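Local coordinates for protein KLLA0C04147p (Kluyveromyces lactis, PDB 5H2D) that binds ergosterol in its oxysterol-binding (ORD) domain, the part described here, and probably transfers sterols between membranes, at residues S95-T106 against I228-I239; Q31-R40 against P324-K332. All coordinates share one frame; numbering follows the deposited sequence.

Contact 1: residues S95-T106 against I228-I239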
loop_
_atom_site.group_PDB
_atom_site.type_symbol
_atom_site.label_atom_id
_atom_site.label_comp_id
_atom_site.label_asym_id
_atom_site.label_seq_id
_atom_site.Cartn_x
_atom_site.Cartn_y
_atom_site.Cartn_z
ATOM N N SER A 95 -11.009 -14.986 -17.457
ATOM C CA SER A 95 -10.841 -13.616 -16.975
ATOM C C SER A 95 -11.552 -13.380 -15.648
ATOM O O SER A 95 -11.082 -12.575 -14.835
ATOM C CB SER A 95 -11.329 -12.610 -18.021
ATOM O OG SER A 95 -12.723 -12.727 -18.254
ATOM N N THR A 96 -12.682 -14.065 -15.405
ATOM C CA THR A 96 -13.395 -13.860 -14.143
ATOM C C THR A 96 -12.633 -14.452 -12.966
ATOM O O THR A 96 -12.757 -13.951 -11.841
ATOM C CB THR A 96 -14.807 -14.452 -14.203
ATOM O OG1 THR A 96 -14.744 -15.886 -14.259
ATOM C CG2 THR A 96 -15.549 -13.917 -15.414
ATOM N N LEU A 97 -11.857 -15.515 -13.199
ATOM C CA LEU A 97 -10.995 -16.078 -12.165
ATOM C C LEU A 97 -9.761 -15.210 -11.940
ATOM O O LEU A 97 -9.305 -15.069 -10.799
ATOM C CB LEU A 97 -10.600 -17.513 -12.533
ATOM C CG LEU A 97 -9.703 -18.304 -11.572
ATOM C CD1 LEU A 97 -10.325 -18.413 -10.190
ATOM C CD2 LEU A 97 -9.392 -19.697 -12.121
ATOM N N ARG A 98 -9.225 -14.602 -12.996
ATOM C CA ARG A 98 -8.219 -13.567 -12.778
ATOM C C ARG A 98 -8.774 -12.472 -11.875
ATOM O O ARG A 98 -8.100 -12.030 -10.936
ATOM C CB ARG A 98 -7.748 -12.984 -14.110
ATOM C CG ARG A 98 -7.140 -14.022 -15.038
ATOM C CD ARG A 98 -6.186 -13.410 -16.064
ATOM N NE ARG A 98 -6.882 -12.620 -17.079
ATOM C CZ ARG A 98 -7.413 -13.140 -18.184
ATOM N NH1 ARG A 98 -8.034 -12.360 -19.060
ATOM N NH2 ARG A 98 -7.336 -14.447 -18.395
ATOM N N LEU A 99 -10.008 -12.035 -12.131
ATOM C CA LEU A 99 -10.604 -10.983 -11.314
ATOM C C LEU A 99 -10.781 -11.432 -9.867
ATOM O O LEU A 99 -10.571 -10.647 -8.940
ATOM C CB LEU A 99 -11.938 -10.535 -11.912
ATOM C CG LEU A 99 -12.681 -9.426 -11.171
ATOM C CD1 LEU A 99 -11.738 -8.256 -10.820
ATOM C CD2 LEU A 99 -13.888 -8.914 -11.946
ATOM N N LEU A 100 -11.177 -12.687 -9.648
ATOM C CA LEU A 100 -11.302 -13.182 -8.280
ATOM C C LEU A 100 -9.997 -13.001 -7.513
ATOM O O LEU A 100 -9.988 -12.527 -6.364
ATOM C CB LEU A 100 -11.714 -14.656 -8.287
ATOM C CG LEU A 100 -11.741 -15.362 -6.925
ATOM C CD1 LEU A 100 -12.827 -14.769 -6.024
ATOM C CD2 LEU A 100 -11.919 -16.861 -7.094
ATOM N N TYR A 101 -8.883 -13.388 -8.130
ATOM C CA TYR A 101 -7.603 -13.293 -7.440
ATOM C C TYR A 101 -7.124 -11.847 -7.329
ATOM O O TYR A 101 -6.515 -11.486 -6.315
ATOM C CB TYR A 101 -6.581 -14.200 -8.126
ATOM C CG TYR A 101 -6.700 -15.639 -7.650
ATOM C CD1 TYR A 101 -7.845 -16.385 -7.919
ATOM C CD2 TYR A 101 -5.681 -16.243 -6.932
ATOM C CE1 TYR A 101 -7.970 -17.686 -7.471
ATOM C CE2 TYR A 101 -5.797 -17.543 -6.479
ATOM C CZ TYR A 101 -6.944 -18.264 -6.762
ATOM O OH TYR A 101 -7.084 -19.568 -6.333
ATOM N N VAL A 102 -7.403 -11.006 -8.332
ATOM C CA VAL A 102 -7.147 -9.569 -8.187
ATOM C C VAL A 102 -7.906 -9.023 -6.986
ATOM O O VAL A 102 -7.350 -8.289 -6.153
ATOM C CB VAL A 102 -7.516 -8.812 -9.480
ATOM C CG1 VAL A 102 -7.606 -7.302 -9.221
ATOM C CG2 VAL A 102 -6.499 -9.088 -10.577
ATOM N N ALA A 103 -9.192 -9.374 -6.873
ATOM C CA ALA A 103 -10.011 -8.884 -5.771
ATOM C C ALA A 103 -9.446 -9.321 -4.433
ATOM O O ALA A 103 -9.367 -8.529 -3.487
ATOM C CB ALA A 103 -11.447 -9.386 -5.914
ATOM N N ILE A 104 -9.091 -10.598 -4.319
ATOM C CA ILE A 104 -8.578 -11.053 -3.036
ATOM C C ILE A 104 -7.224 -10.413 -2.753
ATOM O O ILE A 104 -6.927 -10.078 -1.602
ATOM C CB ILE A 104 -8.567 -12.590 -2.988
ATOM C CG1 ILE A 104 -10.023 -13.071 -2.975
ATOM C CG2 ILE A 104 -7.837 -13.086 -1.747
ATOM C CD1 ILE A 104 -10.220 -14.552 -3.221
ATOM N N PHE A 105 -6.420 -10.144 -3.790
ATOM C CA PHE A 105 -5.235 -9.312 -3.575
ATOM C C PHE A 105 -5.590 -7.971 -2.928
ATOM O O PHE A 105 -4.885 -7.510 -2.018
ATOM C CB PHE A 105 -4.489 -9.076 -4.888
ATOM C CG PHE A 105 -3.431 -8.007 -4.786
ATOM C CD1 PHE A 105 -2.203 -8.282 -4.201
ATOM C CD2 PHE A 105 -3.671 -6.726 -5.266
ATOM C CE1 PHE A 105 -1.228 -7.281 -4.091
ATOM C CE2 PHE A 105 -2.705 -5.736 -5.177
ATOM C CZ PHE A 105 -1.482 -6.009 -4.588
ATOM N N THR A 106 -6.648 -7.302 -3.401
ATOM C CA THR A 106 -6.968 -5.994 -2.822
ATOM C C THR A 106 -7.392 -6.106 -1.363
ATOM O O THR A 106 -7.214 -5.146 -0.602
ATOM C CB THR A 106 -8.062 -5.258 -3.619
ATOM O OG1 THR A 106 -9.352 -5.834 -3.367
ATOM C CG2 THR A 106 -7.766 -5.277 -5.126
ATOM N N ILE A 228 -14.315 -3.274 -8.281
ATOM C CA ILE A 228 -13.210 -3.447 -9.214
ATOM C C ILE A 228 -13.804 -3.717 -10.586
ATOM O O ILE A 228 -14.677 -4.583 -10.730
ATOM C CB ILE A 228 -12.289 -4.600 -8.787
ATOM C CG1 ILE A 228 -11.841 -4.416 -7.337
ATOM C CG2 ILE A 228 -11.118 -4.726 -9.746
ATOM C CD1 ILE A 228 -11.123 -5.623 -6.823
ATOM N N VAL A 229 -13.328 -2.993 -11.592
ATOM C CA VAL A 229 -13.813 -3.184 -12.954
ATOM C C VAL A 229 -12.644 -3.542 -13.858
ATOM O O VAL A 229 -11.561 -2.949 -13.768
ATOM C CB VAL A 229 -14.566 -1.939 -13.470
ATOM C CG1 VAL A 229 -15.804 -1.701 -12.624
ATOM C CG2 VAL A 229 -13.691 -0.716 -13.443
ATOM N N ASN A 230 -12.860 -4.536 -14.718
ATOM C CA ASN A 230 -11.908 -4.867 -15.769
ATOM C C ASN A 230 -12.318 -4.080 -17.003
ATOM O O ASN A 230 -13.353 -4.372 -17.613
ATOM C CB ASN A 230 -11.891 -6.365 -16.047
ATOM C CG ASN A 230 -10.900 -6.745 -17.131
ATOM O OD1 ASN A 230 -10.694 -6.001 -18.094
ATOM N ND2 ASN A 230 -10.270 -7.899 -16.976
ATOM N N HIS A 231 -11.524 -3.072 -17.363
ATOM C CA HIS A 231 -11.926 -2.180 -18.443
ATOM C C HIS A 231 -11.885 -2.854 -19.801
ATOM O O HIS A 231 -12.435 -2.308 -20.764
ATOM C CB HIS A 231 -11.044 -0.937 -18.455
ATOM C CG HIS A 231 -11.254 -0.052 -17.270
ATOM N ND1 HIS A 231 -12.108 1.031 -17.286
ATOM C CD2 HIS A 231 -10.732 -0.101 -16.021
ATOM C CE1 HIS A 231 -12.094 1.618 -16.102
ATOM N NE2 HIS A 231 -11.266 0.950 -15.317
ATOM N N ASN A 232 -11.262 -4.019 -19.900
ATOM C CA ASN A 232 -11.125 -4.686 -21.180
ATOM C C ASN A 232 -12.210 -5.722 -21.441
ATOM O O ASN A 232 -12.574 -5.921 -22.606
ATOM C CB ASN A 232 -9.740 -5.334 -21.281
ATOM C CG ASN A 232 -8.614 -4.304 -21.334
ATOM O OD1 ASN A 232 -8.261 -3.686 -20.323
ATOM N ND2 ASN A 232 -8.040 -4.121 -22.515
ATOM N N THR A 233 -12.785 -6.351 -20.411
ATOM C CA THR A 233 -13.609 -7.541 -20.694
ATOM C C THR A 233 -15.164 -7.452 -20.766
ATOM O O THR A 233 -15.731 -8.108 -21.638
ATOM C CB THR A 233 -13.253 -8.692 -19.716
ATOM O OG1 THR A 233 -13.273 -8.236 -18.358
ATOM C CG2 THR A 233 -11.878 -9.262 -20.060
ATOM N N GLY A 234 -15.889 -6.721 -19.917
ATOM C CA GLY A 234 -15.434 -6.051 -18.718
ATOM C C GLY A 234 -16.172 -6.620 -17.500
ATOM O O GLY A 234 -17.268 -6.192 -17.109
ATOM N N ASP A 235 -15.554 -7.638 -16.923
ATOM C CA ASP A 235 -15.993 -8.215 -15.664
ATOM C C ASP A 235 -15.932 -7.173 -14.541
ATOM O O ASP A 235 -15.280 -6.132 -14.654
ATOM C CB ASP A 235 -15.110 -9.412 -15.335
ATOM C CG ASP A 235 -14.930 -10.342 -16.519
ATOM O OD1 ASP A 235 -15.955 -10.723 -17.118
ATOM O OD2 ASP A 235 -13.778 -10.692 -16.860
ATOM N N TYR A 236 -16.631 -7.453 -13.440
ATOM C CA TYR A 236 -16.574 -6.546 -12.300
ATOM C C TYR A 236 -16.811 -7.325 -11.014
ATOM O O TYR A 236 -17.377 -8.419 -11.018
ATOM C CB TYR A 236 -17.582 -5.392 -12.424
ATOM C CG TYR A 236 -19.032 -5.833 -12.537
ATOM C CD1 TYR A 236 -19.555 -6.247 -13.758
ATOM C CD2 TYR A 236 -19.871 -5.831 -11.432
ATOM C CE1 TYR A 236 -20.878 -6.654 -13.874
ATOM C CE2 TYR A 236 -21.197 -6.233 -11.540
ATOM C CZ TYR A 236 -21.689 -6.646 -12.761
ATOM O OH TYR A 236 -23.005 -7.050 -12.871
ATOM N N CYS A 237 -16.362 -6.742 -9.905
ATOM C CA CYS A 237 -16.428 -7.410 -8.614
ATOM C C CYS A 237 -16.861 -6.409 -7.557
ATOM O O CYS A 237 -16.354 -5.286 -7.524
ATOM C CB CYS A 237 -15.065 -8.030 -8.249
ATOM S SG CYS A 237 -14.950 -8.658 -6.558
ATOM N N MET A 238 -17.803 -6.816 -6.710
ATOM C CA MET A 238 -18.250 -6.034 -5.565
ATOM C C MET A 238 -17.680 -6.653 -4.298
ATOM O O MET A 238 -17.824 -7.863 -4.082
ATOM C CB MET A 238 -19.780 -5.995 -5.481
ATOM C CG MET A 238 -20.486 -5.592 -6.761
ATOM S SD MET A 238 -20.081 -3.925 -7.297
ATOM C CE MET A 238 -20.306 -2.989 -5.791
ATOM N N ILE A 239 -17.018 -5.831 -3.473
ATOM C CA ILE A 239 -16.440 -6.263 -2.206
ATOM C C ILE A 239 -17.067 -5.478 -1.067
ATOM O O ILE A 239 -17.221 -4.256 -1.153
ATOM C CB ILE A 239 -14.912 -6.076 -2.181
ATOM C CG1 ILE A 239 -14.297 -6.660 -3.456
ATOM C CG2 ILE A 239 -14.333 -6.674 -0.884
ATOM C CD1 ILE A 239 -12.776 -6.562 -3.495
HETATM O O HOH W 1 -11.719 -9.762 -15.396
#
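D235 OD2 is gripped from both sides of the contact. S95 OG, at the start of the helix segment 95-106, donates to it at 2.7 Å, arriving on the syn side and 15° out of the carboxylate plane. T233 OG1 adds a weak bond from within the hairpin. A water donates to D235 OD2 at 2.7 Å and to S95 O, and it accepts from N230 ND2, tying the helix start to the turn. D235 OD1 lies 3.6 Å from T96 CG2; the T96 hydroxyl turns instead to D94 and W267. A leucine in place of D235 would probably leave S95 OG and the water without their common acceptor, so that the helix start is held less firmly to the turn.

The connection is shaped by an Asx turn, N230 OD1 accepting from N232 N, and an ST turn, T233 OG1 accepting from D235 N. It joins two antiparallel strands, 219-230 and 236-241, of the β-barrel of the OSBP-related fold, and helix 95-108 packs against the pair, running 32° from the direction of 236-239.

L99 has CG anti to its N (chi1 -180°), which lays CD2 over the backbone at Y236 N, 3.4 Å away, while CD1 rests against I228 CG2. One turn on, A103 CB meets C237 SG at 3.6 Å. The I228 CD1 methyl fits between A103 and T106, meeting T106 CG2 tip to tip at 3.8 Å. T106 OG1 is tied back to A103 O, on a lone pair in the carbonyl plane, and I239 CD1 packs 3.5 Å from T106 OG1.

Contact 2: residues Q31-R40 against P324-K332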
loop_
_atom_site.group_PDB
_atom_site.type_symbol
_atom_site.label_atom_id
_atom_site.label_comp_id
_atom_site.label_asym_id
_atom_site.label_seq_id
_atom_site.Cartn_x
_atom_site.Cartn_y
_atom_site.Cartn_z
ATOM N N GLN A 31 15.397 -9.090 9.079
ATOM C CA GLN A 31 14.568 -10.029 9.829
ATOM C C GLN A 31 14.074 -9.485 11.157
ATOM O O GLN A 31 13.115 -10.034 11.712
ATOM C CB GLN A 31 15.341 -11.323 10.114
ATOM C CG GLN A 31 15.853 -12.018 8.882
ATOM C CD GLN A 31 14.749 -12.670 8.080
ATOM O OE1 GLN A 31 13.984 -13.489 8.601
ATOM N NE2 GLN A 31 14.651 -12.304 6.804
ATOM N N ARG A 32 14.724 -8.464 11.694
ATOM C CA ARG A 32 14.325 -7.901 12.973
ATOM C C ARG A 32 14.904 -6.502 13.070
ATOM O O ARG A 32 15.700 -6.075 12.228
ATOM C CB ARG A 32 14.797 -8.774 14.139
ATOM C CG ARG A 32 16.305 -8.955 14.204
ATOM C CD ARG A 32 16.743 -9.373 15.609
ATOM N NE ARG A 32 16.533 -8.299 16.584
ATOM C CZ ARG A 32 16.548 -8.463 17.903
ATOM N NH1 ARG A 32 16.756 -9.665 18.426
ATOM N NH2 ARG A 32 16.342 -7.424 18.702
ATOM N N LEU A 33 14.463 -5.783 14.095
ATOM C CA LEU A 33 14.991 -4.470 14.424
ATOM C C LEU A 33 16.050 -4.598 15.509
ATOM O O LEU A 33 16.099 -5.580 16.248
ATOM C CB LEU A 33 13.881 -3.537 14.903
ATOM C CG LEU A 33 12.698 -3.380 13.953
ATOM C CD1 LEU A 33 11.691 -2.413 14.559
ATOM C CD2 LEU A 33 13.189 -2.903 12.596
ATOM N N LYS A 34 16.893 -3.573 15.609
ATOM C CA LYS A 34 17.874 -3.571 16.691
ATOM C C LYS A 34 17.177 -3.512 18.045
ATOM O O LYS A 34 17.574 -4.206 18.986
ATOM C CB LYS A 34 18.856 -2.411 16.516
ATOM C CG LYS A 34 18.279 -1.041 16.780
ATOM C CD LYS A 34 19.310 0.039 16.512
ATOM C CE LYS A 34 20.616 -0.249 17.241
ATOM N NZ LYS A 34 20.469 -0.109 18.722
ATOM N N LEU A 35 16.125 -2.704 18.158
ATOM C CA LEU A 35 15.267 -2.749 19.334
ATOM C C LEU A 35 14.632 -4.135 19.450
ATOM O O LEU A 35 14.062 -4.653 18.486
ATOM C CB LEU A 35 14.189 -1.669 19.210
ATOM C CG LEU A 35 13.875 -0.645 20.294
ATOM C CD1 LEU A 35 15.111 0.102 20.769
ATOM C CD2 LEU A 35 12.837 0.328 19.736
ATOM N N GLY A 36 14.743 -4.751 20.624
ATOM C CA GLY A 36 14.191 -6.088 20.786
ATOM C C GLY A 36 12.712 -6.022 21.087
ATOM O O GLY A 36 11.908 -6.840 20.623
ATOM N N LYS A 37 12.371 -5.044 21.912
ATOM C CA LYS A 37 11.028 -4.519 22.075
ATOM C C LYS A 37 11.213 -3.049 22.432
ATOM O O LYS A 37 12.280 -2.474 22.195
ATOM C CB LYS A 37 10.248 -5.319 23.134
ATOM C CG LYS A 37 8.739 -5.132 23.072
ATOM C CD LYS A 37 8.176 -5.753 21.803
ATOM C CE LYS A 37 8.682 -7.182 21.647
ATOM N NZ LYS A 37 9.060 -7.506 20.246
ATOM N N ASP A 38 10.200 -2.435 23.022
ATOM C CA ASP A 38 10.441 -1.135 23.626
ATOM C C ASP A 38 9.272 -0.786 24.526
ATOM O O ASP A 38 8.203 -1.395 24.462
ATOM C CB ASP A 38 10.684 -0.042 22.583
ATOM C CG ASP A 38 11.688 0.998 23.067
ATOM O OD1 ASP A 38 12.804 0.603 23.475
ATOM O OD2 ASP A 38 11.353 2.200 23.067
ATOM N N ASP A 39 9.510 0.204 25.377
ATOM C CA ASP A 39 8.613 0.509 26.476
ATOM C C ASP A 39 8.093 1.930 26.379
ATOM O O ASP A 39 8.094 2.661 27.375
ATOM C CB ASP A 39 9.320 0.304 27.816
ATOM C CG ASP A 39 9.119 -1.089 28.370
ATOM O OD1 ASP A 39 8.324 -1.236 29.322
ATOM O OD2 ASP A 39 9.750 -2.033 27.845
ATOM N N ARG A 40 7.657 2.339 25.197
ATOM C CA ARG A 40 6.838 3.533 25.132
ATOM C C ARG A 40 5.648 3.323 26.063
ATOM O O ARG A 40 5.029 2.251 26.030
ATOM C CB ARG A 40 6.362 3.803 23.707
ATOM C CG ARG A 40 7.469 4.159 22.718
ATOM C CD ARG A 40 6.912 4.131 21.298
ATOM N NE ARG A 40 6.335 2.820 20.983
ATOM C CZ ARG A 40 5.382 2.607 20.077
ATOM N NH1 ARG A 40 4.879 3.617 19.382
ATOM N NH2 ARG A 40 4.926 1.380 19.866
ATOM N N PRO A 324 5.241 -12.636 14.134
ATOM C CA PRO A 324 5.988 -12.584 15.393
ATOM C C PRO A 324 5.810 -11.233 16.060
ATOM O O PRO A 324 5.380 -10.255 15.441
ATOM C CB PRO A 324 7.445 -12.802 14.962
ATOM C CG PRO A 324 7.385 -13.293 13.541
ATOM C CD PRO A 324 6.121 -12.728 12.960
ATOM N N GLU A 325 6.147 -11.193 17.348
ATOM C CA GLU A 325 6.187 -9.935 18.079
ATOM C C GLU A 325 7.402 -9.128 17.654
ATOM O O GLU A 325 8.530 -9.629 17.661
ATOM C CB GLU A 325 6.236 -10.197 19.582
ATOM C CG GLU A 325 4.994 -10.850 20.119
ATOM C CD GLU A 325 3.774 -9.947 20.058
ATOM O OE1 GLU A 325 3.848 -8.871 19.424
ATOM O OE2 GLU A 325 2.737 -10.318 20.651
ATOM N N PHE A 326 7.171 -7.883 17.269
ATOM C CA PHE A 326 8.226 -6.941 16.935
ATOM C C PHE A 326 7.918 -5.626 17.648
ATOM O O PHE A 326 6.762 -5.332 17.935
ATOM C CB PHE A 326 8.319 -6.661 15.427
ATOM C CG PHE A 326 8.906 -7.780 14.627
ATOM C CD1 PHE A 326 10.253 -8.079 14.718
ATOM C CD2 PHE A 326 8.124 -8.498 13.750
ATOM C CE1 PHE A 326 10.800 -9.104 13.964
ATOM C CE2 PHE A 326 8.656 -9.513 12.995
ATOM C CZ PHE A 326 9.997 -9.823 13.102
ATOM N N PRO A 327 8.943 -4.821 17.901
ATOM C CA PRO A 327 8.671 -3.447 18.343
ATOM C C PRO A 327 7.694 -2.785 17.381
ATOM O O PRO A 327 7.722 -3.027 16.172
ATOM C CB PRO A 327 10.053 -2.784 18.297
ATOM C CG PRO A 327 11.033 -3.937 18.391
ATOM C CD PRO A 327 10.371 -5.073 17.669
ATOM N N PHE A 328 6.799 -1.967 17.929
ATOM C CA PHE A 328 5.794 -1.230 17.166
ATOM C C PHE A 328 4.794 -2.161 16.495
ATOM O O PHE A 328 4.001 -1.711 15.654
ATOM C CB PHE A 328 6.444 -0.317 16.116
ATOM C CG PHE A 328 7.642 0.447 16.633
ATOM C CD1 PHE A 328 7.471 1.583 17.394
ATOM C CD2 PHE A 328 8.927 0.020 16.349
ATOM C CE1 PHE A 328 8.561 2.275 17.870
ATOM C CE2 PHE A 328 10.026 0.712 16.830
ATOM C CZ PHE A 328 9.835 1.841 17.590
ATOM N N ASN A 329 4.796 -3.449 16.848
ATOM C CA ASN A 329 3.839 -4.415 16.315
ATOM C C ASN A 329 3.948 -4.549 14.804
ATOM O O ASN A 329 2.967 -4.857 14.120
ATOM C CB ASN A 329 2.404 -4.066 16.727
ATOM C CG ASN A 329 2.130 -4.379 18.177
ATOM O OD1 ASN A 329 2.905 -5.085 18.823
ATOM N ND2 ASN A 329 1.021 -3.879 18.696
ATOM N N LEU A 330 5.139 -4.326 14.262
ATOM C CA LEU A 330 5.316 -4.440 12.825
ATOM C C LEU A 330 5.154 -5.883 12.368
ATOM O O LEU A 330 5.417 -6.830 13.117
ATOM C CB LEU A 330 6.695 -3.938 12.418
ATOM C CG LEU A 330 7.004 -2.467 12.676
ATOM C CD1 LEU A 330 8.333 -2.126 12.019
ATOM C CD2 LEU A 330 5.884 -1.558 12.146
ATOM N N THR A 331 4.718 -6.045 11.123
ATOM C CA THR A 331 4.737 -7.347 10.467
ATOM C C THR A 331 6.149 -7.685 9.995
ATOM O O THR A 331 7.016 -6.819 9.877
ATOM C CB THR A 331 3.814 -7.369 9.249
ATOM O OG1 THR A 331 4.258 -6.388 8.301
ATOM C CG2 THR A 331 2.354 -7.104 9.644
ATOM N N LYS A 332 6.367 -8.965 9.683
ATOM C CA LYS A 332 7.628 -9.359 9.060
ATOM C C LYS A 332 7.887 -8.546 7.801
ATOM O O LYS A 332 8.998 -8.047 7.578
ATOM C CB LYS A 332 7.617 -10.849 8.709
ATOM C CG LYS A 332 7.790 -11.811 9.864
ATOM C CD LYS A 332 8.347 -13.155 9.332
ATOM C CE LYS A 332 7.425 -14.337 9.603
ATOM N NZ LYS A 332 6.178 -14.299 8.784
HETATM O O HOH W 2 6.898 -0.899 20.921
#
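L33 and L35 pack against P327 and F328 on the apolar side of this contact, in which two irregular loops of the oxysterol-binding domain meet: 31-40, ahead of helix 45-49, and the loop 324-332, which leads into helix 332-337 with T331 as its N-cap. L33 CD1 is the common point, 4.1 Å from P327 CB and near the plane of the F328 ring, at its edge. L35 reaches the far end of that ring, its CD2 4.0 Å from F328 CZ, and Y367 of helix 367-390 touches both residues. Further along, F326 CE1 lies 3.4 Å from the backbone oxygen Q31 O.

Among the polar groups, R32 folds back on its own loop: NE and NH2 both donate to L33 O, in the plane of the guanidinium. The K37 chain, bent at three torsions, curls over the backbone of F326 and P327, and its NZ donates to G36 O at 2.9 Å.

The cationic group of R40 crosses F328, the two planes 59° apart, while NH1 is held by V64 O. A water accepts from both R40 NH2 and F328 N. F328 CD1 sits over the centre of one guanidinium face, 3.6 Å from R40 CZ.

Contacts 1 and 2 lie on opposite sides of the chain's centre, their own centres 36 Å apart and their nearest atoms about 14 Å apart, so neither touches the other. In sequence, the 95-106 and 228-239 segments both fall between the two loops of contact 2. Bound ergosterol is about 9 Å from the side chain of T106 in contact 1 and about 10 Å from that of R40 in contact 2, so neither side chain touches it. Contact 1 fastens a helix to barrel strands through a mostly buried interface, whereas contact 2 joins two loops in a partly buried one.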